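PDB 5Y0T: thermotoga maritima TmcAL, which belongs to the HIGH nucleotidyl transferase family of the HUP clan and is modelled here with bound adenosine-5'-rp-alpha-thio-triphosphate. Local coordinates for residues 73-84 / 325-334; 276-286 / 299-310. All coordinates share one frame; numbering follows the deposited sequence.

Interaction 1 (73-84 / 325-334); sequences VFATQDAGGFAF and FVEKSNTKGP. With EDO (1,2-ethanediol), chain G.
A reciprocal amide pair joins Gln-77, in the turn between helices 72-75 and 79-92, to Asn-330 near the C-terminal end of helix 323-332. The two side chains come from opposite directions with amide planes 27° apart. Asn-330 ND2 donates to Gln-77 OE1 at 2.8 Å. Gln-77 NE2 returns a bond to Asn-330 OD1 at 3.0 Å. Both bonds are nearly straight and each lands on a lone pair. Gln-77 NE2 also donates to Val-73 O at 2.9 Å, so three bonds fix the rotation of this amide. Around the pair, helix 323-332 packs in the interior against the turn and helix 79-92. These follow strand 66-70 of the mixed sheet, consistent with the Rossmann-like HUP fold. The axes of segments 79-84 and 325-332 lie at 50°. Two phenylalanines press on the end of helix 323-332. Phe-74 turns its edge to Ser-329 O, 3.3 Å from CZ, and its CE2 meets Pro-334 CD at 3.7 Å. Phe-84 also has Ser-329 O at its edge, and its CE2 lies 3.3 Å from Asn-330 O. With CG anti to the backbone N (chi1 176°), its ring extends across to this helix end. Toward the start of segment 325-334, Val-73 CG2 meets Phe-325 CE2 at 3.4 Å. Ser-329 OG turns back to Phe-325 O. Lys-328 and Lys-332 both form salt bridges to Asp-380.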
loop_
_atom_site.group_PDB
_atom_site.type_symbol
_atom_site.label_atom_id
_atom_site.label_comp_id
_atom_site.label_asym_id
_atom_site.label_seq_id
_atom_site.Cartn_x
_atom_site.Cartn_y
_atom_site.Cartn_z
ATOM N N VAL A 73 1.295 -1.126 18.498
ATOM C CA VAL A 73 1.546 -2.555 18.463
ATOM C C VAL A 73 0.714 -3.302 19.526
ATOM O O VAL A 73 0.413 -4.480 19.349
ATOM C CB VAL A 73 3.068 -2.855 18.639
ATOM C CG1 VAL A 73 3.577 -2.392 20.036
ATOM C CG2 VAL A 73 3.355 -4.324 18.373
ATOM N N PHE A 74 0.416 -2.645 20.654
ATOM C CA PHE A 74 -0.533 -3.175 21.655
ATOM C C PHE A 74 -1.986 -2.784 21.429
ATOM O O PHE A 74 -2.889 -3.598 21.623
ATOM C CB PHE A 74 -0.096 -2.761 23.059
ATOM C CG PHE A 74 1.338 -3.102 23.338
ATOM C CD1 PHE A 74 1.725 -4.426 23.470
ATOM C CD2 PHE A 74 2.310 -2.103 23.392
ATOM C CE1 PHE A 74 3.062 -4.756 23.692
ATOM C CE2 PHE A 74 3.645 -2.422 23.621
ATOM C CZ PHE A 74 4.020 -3.750 23.763
ATOM N N ALA A 75 -2.207 -1.523 21.057
ATOM C CA ALA A 75 -3.567 -0.987 20.924
ATOM C C ALA A 75 -4.421 -1.761 19.921
ATOM O O ALA A 75 -5.650 -1.803 20.040
ATOM C CB ALA A 75 -3.504 0.516 20.525
ATOM N N THR A 76 -3.777 -2.313 18.892
ATOM C CA THR A 76 -4.478 -3.076 17.876
ATOM C C THR A 76 -4.403 -4.595 18.034
ATOM O O THR A 76 -4.755 -5.313 17.102
ATOM C CB THR A 76 -3.991 -2.697 16.462
ATOM O OG1 THR A 76 -2.581 -2.904 16.372
ATOM C CG2 THR A 76 -4.318 -1.218 16.188
ATOM N N GLN A 77 -3.866 -5.100 19.141
ATOM C CA GLN A 77 -3.855 -6.558 19.331
ATOM C C GLN A 77 -5.138 -7.076 19.946
ATOM O O GLN A 77 -5.970 -6.297 20.408
ATOM C CB GLN A 77 -2.693 -6.982 20.224
ATOM C CG GLN A 77 -1.388 -7.147 19.507
ATOM C CD GLN A 77 -0.337 -7.749 20.400
ATOM O OE1 GLN A 77 -0.378 -8.939 20.704
ATOM N NE2 GLN A 77 0.618 -6.923 20.838
ATOM N N ASP A 78 -5.251 -8.401 20.044
ATOM C CA ASP A 78 -6.362 -9.000 20.763
ATOM C C ASP A 78 -6.165 -8.701 22.238
ATOM O O ASP A 78 -5.163 -8.084 22.621
ATOM C CB ASP A 78 -6.461 -10.519 20.503
ATOM C CG ASP A 78 -5.201 -11.292 20.912
ATOM O OD1 ASP A 78 -4.398 -10.818 21.752
ATOM O OD2 ASP A 78 -5.019 -12.410 20.390
ATOM N N ALA A 79 -7.108 -9.138 23.064
ATOM C CA ALA A 79 -7.157 -8.697 24.453
ATOM C C ALA A 79 -5.865 -8.973 25.232
ATOM O O ALA A 79 -5.455 -8.151 26.027
ATOM C CB ALA A 79 -8.348 -9.352 25.163
ATOM N N GLY A 80 -5.250 -10.136 25.020
ATOM C CA GLY A 80 -4.018 -10.490 25.716
ATOM C C GLY A 80 -2.896 -9.480 25.495
ATOM O O GLY A 80 -2.282 -8.978 26.448
ATOM N N GLY A 81 -2.622 -9.173 24.231
ATOM C CA GLY A 81 -1.569 -8.230 23.909
ATOM C C GLY A 81 -1.916 -6.809 24.308
ATOM O O GLY A 81 -1.061 -6.058 24.782
ATOM N N PHE A 82 -3.174 -6.436 24.091
ATOM C CA PHE A 82 -3.675 -5.106 24.444
ATOM C C PHE A 82 -3.483 -4.866 25.945
ATOM O O PHE A 82 -2.925 -3.840 26.379
ATOM C CB PHE A 82 -5.157 -5.006 24.035
ATOM C CG PHE A 82 -5.843 -3.729 24.452
ATOM C CD1 PHE A 82 -6.449 -3.620 25.702
ATOM C CD2 PHE A 82 -5.938 -2.661 23.574
ATOM C CE1 PHE A 82 -7.119 -2.456 26.074
ATOM C CE2 PHE A 82 -6.604 -1.479 23.951
ATOM C CZ PHE A 82 -7.196 -1.387 25.203
ATOM N N ALA A 83 -3.926 -5.834 26.732
ATOM C CA ALA A 83 -3.845 -5.730 28.179
ATOM C C ALA A 83 -2.396 -5.659 28.625
ATOM O O ALA A 83 -2.049 -4.900 29.522
ATOM C CB ALA A 83 -4.549 -6.915 28.844
ATOM N N PHE A 84 -1.549 -6.455 27.989
ATOM C CA PHE A 84 -0.163 -6.537 28.421
ATOM C C PHE A 84 0.536 -5.206 28.210
ATOM O O PHE A 84 1.258 -4.734 29.084
ATOM C CB PHE A 84 0.580 -7.635 27.675
ATOM C CG PHE A 84 2.047 -7.698 28.009
ATOM C CD1 PHE A 84 2.469 -8.206 29.232
ATOM C CD2 PHE A 84 3.003 -7.264 27.092
ATOM C CE1 PHE A 84 3.827 -8.280 29.549
ATOM C CE2 PHE A 84 4.361 -7.334 27.394
ATOM C CZ PHE A 84 4.775 -7.844 28.620
ATOM N N PHE A 325 8.537 -8.796 15.498
ATOM C CA PHE A 325 8.331 -7.507 16.159
ATOM C C PHE A 325 7.270 -7.616 17.263
ATOM O O PHE A 325 7.466 -7.114 18.383
ATOM C CB PHE A 325 7.943 -6.467 15.104
ATOM C CG PHE A 325 7.430 -5.171 15.663
ATOM C CD1 PHE A 325 8.265 -4.321 16.368
ATOM C CD2 PHE A 325 6.122 -4.781 15.428
ATOM C CE1 PHE A 325 7.791 -3.115 16.871
ATOM C CE2 PHE A 325 5.642 -3.574 15.917
ATOM C CZ PHE A 325 6.476 -2.737 16.635
ATOM N N VAL A 326 6.160 -8.288 16.971
ATOM C CA VAL A 326 5.113 -8.442 17.991
ATOM C C VAL A 326 5.583 -9.382 19.110
ATOM O O VAL A 326 5.287 -9.157 20.290
ATOM C CB VAL A 326 3.783 -8.958 17.385
ATOM C CG1 VAL A 326 2.760 -9.216 18.469
ATOM C CG2 VAL A 326 3.235 -7.946 16.407
ATOM N N GLU A 327 6.344 -10.412 18.752
ATOM C CA GLU A 327 6.869 -11.328 19.757
ATOM C C GLU A 327 7.771 -10.588 20.749
ATOM O O GLU A 327 7.660 -10.776 21.956
ATOM C CB GLU A 327 7.636 -12.477 19.103
ATOM C CG GLU A 327 8.309 -13.410 20.110
ATOM C CD GLU A 327 7.302 -14.201 20.925
ATOM O OE1 GLU A 327 6.138 -14.325 20.476
ATOM O OE2 GLU A 327 7.673 -14.697 22.013
ATOM N N LYS A 328 8.671 -9.761 20.238
ATOM C CA LYS A 328 9.525 -8.960 21.107
ATOM C C LYS A 328 8.720 -7.941 21.920
ATOM O O LYS A 328 9.000 -7.716 23.104
ATOM C CB LYS A 328 10.597 -8.234 20.293
ATOM C CG LYS A 328 11.745 -9.124 19.829
ATOM C CD LYS A 328 12.879 -8.288 19.243
ATOM C CE LYS A 328 13.488 -7.358 20.295
ATOM N NZ LYS A 328 14.669 -6.586 19.783
ATOM N N SER A 329 7.735 -7.311 21.288
ATOM C CA SER A 329 6.916 -6.334 22.007
ATOM C C SER A 329 6.120 -7.011 23.128
ATOM O O SER A 329 5.915 -6.423 24.187
ATOM C CB SER A 329 5.962 -5.607 21.058
ATOM O OG SER A 329 6.665 -4.906 20.041
ATOM N N ASN A 330 5.685 -8.249 22.905
ATOM C CA ASN A 330 4.862 -8.942 23.901
ATOM C C ASN A 330 5.683 -9.619 24.998
ATOM O O ASN A 330 5.136 -10.186 25.943
ATOM C CB ASN A 330 3.960 -9.966 23.208
ATOM C CG ASN A 330 2.763 -9.311 22.553
ATOM O OD1 ASN A 330 2.518 -8.114 22.762
ATOM N ND2 ASN A 330 1.994 -10.087 21.773
ATOM N N THR A 331 6.997 -9.563 24.839
ATOM C CA THR A 331 7.965 -10.075 25.807
ATOM C C THR A 331 8.569 -8.915 26.603
ATOM O O THR A 331 8.496 -8.874 27.828
ATOM C CB THR A 331 9.090 -10.877 25.110
ATOM O OG1 THR A 331 8.516 -11.974 24.395
ATOM C CG2 THR A 331 10.075 -11.429 26.133
ATOM N N LYS A 332 9.196 -7.983 25.905
ATOM C CA LYS A 332 9.836 -6.846 26.575
ATOM C C LYS A 332 8.881 -5.678 26.860
ATOM O O LYS A 332 9.185 -4.795 27.670
ATOM C CB LYS A 332 11.008 -6.339 25.731
ATOM C CG LYS A 332 12.058 -7.409 25.397
ATOM C CD LYS A 332 13.339 -6.754 24.841
ATOM C CE LYS A 332 14.457 -7.777 24.629
ATOM N NZ LYS A 332 15.690 -7.117 24.093
ATOM N N GLY A 333 7.732 -5.654 26.203
ATOM C CA GLY A 333 6.782 -4.578 26.440
ATOM C C GLY A 333 7.089 -3.298 25.683
ATOM O O GLY A 333 8.003 -3.249 24.843
ATOM N N PRO A 334 6.321 -2.244 25.971
ATOM C CA PRO A 334 6.555 -0.886 25.456
ATOM C C PRO A 334 7.895 -0.360 25.933
ATOM O O PRO A 334 8.298 -0.662 27.062
ATOM C CB PRO A 334 5.398 -0.071 26.061
ATOM C CG PRO A 334 5.062 -0.822 27.333
ATOM C CD PRO A 334 5.204 -2.284 26.927
HETATM C C1 EDO G . 12.380 -1.771 28.878
HETATM O O1 EDO G . 13.629 -1.620 29.581
HETATM C C2 EDO G . 11.809 -3.168 29.129
HETATM O O2 EDO G . 12.306 -4.089 28.128
#

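Interaction 2 (276-286 / 299-310); sequences SEGLEKRFHVC and CVKAKRFTFSRI
A disulfide joins Cys-286 to Cys-299, with SG to SG at 2.1 Å and a chi3 of -71°. It ties helix 279-289 to the end of helix 293-300.

Next to it is apolar packing. Val-300 is a knob in a hole formed by Leu-279, Arg-282, Phe-283 and Cys-286. Its CG2 touches Cys-286 CB at 3.7 Å, while CG1 faces Leu-279 and Phe-283. Leu-279 CD2 sits over the centre of the Phe-305 ring, 3.8 Å from the centroid, in a CH-pi contact. Arg-304 CG lies over the opposite face, so the ring is sandwiched. Phe-283 CE1 meets Ile-310 CG2 at 3.9 Å. The Phe-283 ring also meets Phe-275 and Phe-296 edge-to-face.

Polar bonds come from two arginines. Arg-282 bends at chi3 (74°) and grips Val-300 O side-on, with NE at 2.8 Å and NH2 at 2.9 Å. This carbonyl lies at the last turn of helix 293-300, where the chain leaves helical geometry at Lys-301. Arg-309 is extended and crosses Glu-277 at about a right angle. Its NH1 and NH2 both reach Glu-277 OE2 in a salt bridge, NH2 at 3.0 Å. They approach from one face of the carboxylate plane, while OE2 lies in the guanidinium plane. One face of that guanidinium rests on Phe-305 CD1.

Helices 279-289, 293-300 and 307-318 thus form a small helical cluster. Its first two helices are joined by a short connection and stapled by the disulfide, with Val-300 as a knob in a hole of helix 279-289.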
loop_
_atom_site.group_PDB
_atom_site.type_symbol
_atom_site.label_atom_id
_atom_site.label_comp_id
_atom_site.label_asym_id
_atom_site.label_seq_id
_atom_site.Cartn_x
_atom_site.Cartn_y
_atom_site.Cartn_z
ATOM N N SER A 276 -2.546 -17.425 10.724
ATOM C CA SER A 276 -2.506 -18.867 10.892
ATOM C C SER A 276 -3.840 -19.400 10.396
ATOM O O SER A 276 -4.651 -18.635 9.867
ATOM C CB SER A 276 -2.275 -19.262 12.351
ATOM O OG SER A 276 -3.395 -18.915 13.148
ATOM N N GLU A 277 -4.065 -20.700 10.581
ATOM C CA GLU A 277 -5.334 -21.345 10.246
ATOM C C GLU A 277 -5.819 -21.056 8.832
ATOM O O GLU A 277 -7.021 -20.899 8.612
ATOM C CB GLU A 277 -6.422 -20.923 11.232
ATOM C CG GLU A 277 -6.155 -21.295 12.675
ATOM C CD GLU A 277 -7.315 -20.922 13.577
ATOM O OE1 GLU A 277 -8.408 -21.515 13.424
ATOM O OE2 GLU A 277 -7.136 -20.030 14.430
ATOM N N GLY A 278 -4.890 -20.991 7.883
ATOM C CA GLY A 278 -5.232 -20.754 6.492
ATOM C C GLY A 278 -5.641 -19.328 6.141
ATOM O O GLY A 278 -6.157 -19.090 5.050
ATOM N N LEU A 279 -5.401 -18.373 7.040
ATOM C CA LEU A 279 -5.825 -16.994 6.808
ATOM C C LEU A 279 -5.024 -16.300 5.710
ATOM O O LEU A 279 -5.514 -15.348 5.097
ATOM C CB LEU A 279 -5.735 -16.178 8.102
ATOM C CG LEU A 279 -6.959 -16.358 9.002
ATOM C CD1 LEU A 279 -6.661 -15.983 10.447
ATOM C CD2 LEU A 279 -8.122 -15.531 8.470
ATOM N N GLU A 280 -3.797 -16.755 5.469
ATOM C CA GLU A 280 -2.978 -16.141 4.430
ATOM C C GLU A 280 -3.666 -16.332 3.091
ATOM O O GLU A 280 -3.833 -15.369 2.325
ATOM C CB GLU A 280 -1.563 -16.726 4.394
ATOM C CG GLU A 280 -0.760 -16.521 5.673
ATOM C CD GLU A 280 -0.910 -17.682 6.651
ATOM O OE1 GLU A 280 -1.889 -18.445 6.527
ATOM O OE2 GLU A 280 -0.048 -17.836 7.538
ATOM N N LYS A 281 -4.094 -17.564 2.828
ATOM C CA LYS A 281 -4.765 -17.891 1.568
ATOM C C LYS A 281 -6.095 -17.162 1.454
ATOM O O LYS A 281 -6.456 -16.692 0.381
ATOM C CB LYS A 281 -4.980 -19.409 1.425
ATOM C CG LYS A 281 -5.599 -19.825 0.092
ATOM C CD LYS A 281 -5.643 -21.349 -0.061
ATOM C CE LYS A 281 -6.128 -21.765 -1.449
ATOM N NZ LYS A 281 -6.190 -23.261 -1.589
ATOM N N ARG A 282 -6.817 -17.045 2.565
ATOM C CA ARG A 282 -8.101 -16.352 2.545
ATOM C C ARG A 282 -7.917 -14.860 2.231
ATOM O O ARG A 282 -8.677 -14.292 1.439
ATOM C CB ARG A 282 -8.840 -16.549 3.882
ATOM C CG ARG A 282 -9.215 -18.024 4.141
ATOM C CD ARG A 282 -9.997 -18.199 5.433
ATOM N NE ARG A 282 -11.367 -17.724 5.293
ATOM C CZ ARG A 282 -12.383 -18.486 4.908
ATOM N NH1 ARG A 282 -12.183 -19.773 4.632
ATOM N NH2 ARG A 282 -13.599 -17.965 4.804
ATOM N N PHE A 283 -6.919 -14.226 2.838
ATOM C CA PHE A 283 -6.629 -12.826 2.514
ATOM C C PHE A 283 -6.262 -12.702 1.035
ATOM O O PHE A 283 -6.755 -11.823 0.343
ATOM C CB PHE A 283 -5.490 -12.260 3.379
ATOM C CG PHE A 283 -5.956 -11.420 4.542
ATOM C CD1 PHE A 283 -6.761 -11.970 5.528
ATOM C CD2 PHE A 283 -5.577 -10.081 4.659
ATOM C CE1 PHE A 283 -7.186 -11.212 6.614
ATOM C CE2 PHE A 283 -5.996 -9.311 5.744
ATOM C CZ PHE A 283 -6.805 -9.869 6.719
ATOM N N HIS A 284 -5.415 -13.606 0.557
ATOM C CA HIS A 284 -4.916 -13.536 -0.812
ATOM C C HIS A 284 -6.032 -13.698 -1.840
ATOM O O HIS A 284 -6.137 -12.911 -2.792
ATOM C CB HIS A 284 -3.843 -14.602 -1.033
ATOM C CG HIS A 284 -3.143 -14.489 -2.354
ATOM N ND1 HIS A 284 -3.524 -15.215 -3.463
ATOM C CD2 HIS A 284 -2.091 -13.730 -2.743
ATOM C CE1 HIS A 284 -2.732 -14.913 -4.477
ATOM N NE2 HIS A 284 -1.851 -14.017 -4.065
ATOM N N VAL A 285 -6.858 -14.725 -1.645
ATOM C CA VAL A 285 -7.945 -15.029 -2.569
ATOM C C VAL A 285 -9.058 -13.985 -2.488
ATOM O O VAL A 285 -9.506 -13.482 -3.512
ATOM C CB VAL A 285 -8.531 -16.436 -2.304
ATOM C CG1 VAL A 285 -9.696 -16.729 -3.249
ATOM C CG2 VAL A 285 -7.453 -17.499 -2.462
ATOM N N CYS A 286 -9.493 -13.645 -1.274
ATOM C CA CYS A 286 -10.606 -12.709 -1.128
ATOM C C CYS A 286 -10.266 -11.314 -1.637
ATOM O O CYS A 286 -11.139 -10.602 -2.139
ATOM C CB CYS A 286 -11.062 -12.629 0.333
ATOM S SG CYS A 286 -11.886 -14.153 0.880
ATOM N N CYS A 299 -16.036 -12.207 2.825
ATOM C CA CYS A 299 -15.397 -13.335 2.155
ATOM C C CYS A 299 -14.412 -14.063 3.075
ATOM O O CYS A 299 -14.374 -15.290 3.096
ATOM C CB CYS A 299 -14.680 -12.870 0.878
ATOM S SG CYS A 299 -13.747 -14.171 0.011
ATOM N N VAL A 300 -13.601 -13.314 3.819
ATOM C CA VAL A 300 -12.606 -13.922 4.702
ATOM C C VAL A 300 -13.295 -14.561 5.914
ATOM O O VAL A 300 -12.890 -15.628 6.385
ATOM C CB VAL A 300 -11.561 -12.890 5.188
ATOM C CG1 VAL A 300 -10.593 -13.534 6.180
ATOM C CG2 VAL A 300 -10.790 -12.277 3.993
ATOM N N LYS A 301 -14.341 -13.892 6.398
ATOM C CA LYS A 301 -15.104 -14.335 7.568
ATOM C C LYS A 301 -15.681 -15.740 7.429
ATOM O O LYS A 301 -16.243 -16.107 6.405
ATOM C CB LYS A 301 -16.253 -13.353 7.858
ATOM C CG LYS A 301 -17.239 -13.815 8.939
ATOM C CD LYS A 301 -16.946 -13.145 10.285
ATOM C CE LYS A 301 -17.876 -13.648 11.385
ATOM N NZ LYS A 301 -17.729 -15.120 11.619
ATOM N N ALA A 302 -15.543 -16.519 8.487
ATOM C CA ALA A 302 -16.213 -17.804 8.570
ATOM C C ALA A 302 -16.518 -18.053 10.026
ATOM O O ALA A 302 -16.254 -17.194 10.873
ATOM C CB ALA A 302 -15.357 -18.916 7.993
ATOM N N LYS A 303 -17.059 -19.232 10.303
ATOM C CA LYS A 303 -17.423 -19.624 11.654
ATOM C C LYS A 303 -16.297 -19.351 12.651
ATOM O O LYS A 303 -16.523 -18.753 13.703
ATOM C CB LYS A 303 -17.806 -21.110 11.674
ATOM C CG LYS A 303 -18.294 -21.624 13.020
ATOM C CD LYS A 303 -18.611 -23.119 12.958
ATOM C CE LYS A 303 -19.057 -23.643 14.316
ATOM N NZ LYS A 303 -18.056 -23.309 15.372
ATOM N N ARG A 304 -15.079 -19.753 12.310
ATOM C CA ARG A 304 -13.983 -19.678 13.273
ATOM C C ARG A 304 -13.304 -18.308 13.343
ATOM O O ARG A 304 -12.397 -18.120 14.155
ATOM C CB ARG A 304 -12.936 -20.758 12.972
ATOM C CG ARG A 304 -12.319 -20.695 11.587
ATOM C CD ARG A 304 -11.677 -22.030 11.214
ATOM N NE ARG A 304 -10.961 -21.959 9.941
ATOM C CZ ARG A 304 -11.542 -22.022 8.745
ATOM N NH1 ARG A 304 -12.858 -22.156 8.647
ATOM N NH2 ARG A 304 -10.806 -21.944 7.644
ATOM N N PHE A 305 -13.733 -17.349 12.520
ATOM C CA PHE A 305 -13.134 -16.009 12.585
ATOM C C PHE A 305 -14.144 -14.913 12.907
ATOM O O PHE A 305 -15.202 -14.829 12.292
ATOM C CB PHE A 305 -12.428 -15.671 11.274
ATOM C CG PHE A 305 -11.474 -16.728 10.814
ATOM C CD1 PHE A 305 -10.417 -17.120 11.617
ATOM C CD2 PHE A 305 -11.629 -17.328 9.569
ATOM C CE1 PHE A 305 -9.536 -18.102 11.195
ATOM C CE2 PHE A 305 -10.746 -18.301 9.138
ATOM C CZ PHE A 305 -9.701 -18.693 9.953
ATOM N N THR A 306 -13.821 -14.091 13.897
ATOM C CA THR A 306 -14.587 -12.882 14.171
ATOM C C THR A 306 -14.181 -11.741 13.235
ATOM O O THR A 306 -13.074 -11.735 12.691
ATOM C CB THR A 306 -14.404 -12.415 15.612
ATOM O OG1 THR A 306 -13.069 -11.933 15.776
ATOM C CG2 THR A 306 -14.664 -13.565 16.579
ATOM N N PHE A 307 -15.079 -10.783 13.043
ATOM C CA PHE A 307 -14.769 -9.618 12.225
ATOM C C PHE A 307 -13.605 -8.833 12.819
ATOM O O PHE A 307 -12.754 -8.330 12.088
ATOM C CB PHE A 307 -16.001 -8.719 12.068
ATOM C CG PHE A 307 -16.975 -9.214 11.039
ATOM C CD1 PHE A 307 -16.629 -9.232 9.695
ATOM C CD2 PHE A 307 -18.229 -9.676 11.409
ATOM C CE1 PHE A 307 -17.518 -9.703 8.736
ATOM C CE2 PHE A 307 -19.126 -10.152 10.456
ATOM C CZ PHE A 307 -18.772 -10.166 9.119
ATOM N N SER A 308 -13.555 -8.741 14.146
ATOM C CA SER A 308 -12.498 -7.983 14.803
ATOM C C SER A 308 -11.124 -8.602 14.573
ATOM O O SER A 308 -10.129 -7.892 14.425
ATOM C CB SER A 308 -12.770 -7.867 16.303
ATOM O OG SER A 308 -13.716 -6.849 16.550
ATOM N N ARG A 309 -11.070 -9.926 14.556
ATOM C CA ARG A 309 -9.813 -10.602 14.273
ATOM C C ARG A 309 -9.387 -10.302 12.835
ATOM O O ARG A 309 -8.229 -9.976 12.592
ATOM C CB ARG A 309 -9.930 -12.109 14.500
ATOM C CG ARG A 309 -8.651 -12.880 14.211
ATOM C CD ARG A 309 -8.807 -14.348 14.605
ATOM N NE ARG A 309 -7.661 -15.166 14.213
ATOM C CZ ARG A 309 -7.631 -16.494 14.289
ATOM N NH1 ARG A 309 -8.683 -17.167 14.746
ATOM N NH2 ARG A 309 -6.547 -17.153 13.907
ATOM N N ILE A 310 -10.322 -10.401 11.891
ATOM C CA ILE A 310 -9.980 -10.114 10.494
ATOM C C ILE A 310 -9.568 -8.651 10.297
ATOM O O ILE A 310 -8.583 -8.368 9.613
ATOM C CB ILE A 310 -11.140 -10.433 9.528
ATOM C CG1 ILE A 310 -11.640 -11.865 9.727
ATOM C CG2 ILE A 310 -10.685 -10.239 8.084
ATOM C CD1 ILE A 310 -10.525 -12.884 9.758
#

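In the fold
Interaction 1 is a buried contact, its centre about 10 Å from the centre of the chain. Interaction 2 is only partly buried and lies farther out, about 22 Å from that centre. Their own centres are about 21 Å apart and they do not touch. Both segments of interaction 2 fall in the long run of chain between the two segments of interaction 1. Helix 307-318, whose first turn ends segment 299-310, is succeeded by helix 323-332, which carries most of segment 325-334. Helix 307-318 also touches Thr-76 and Gln-77. Interaction 1 uses neutral amides and aromatic edges between distant parts of the sequence. Interaction 2 adds a covalent link and charged arginines between near neighbours.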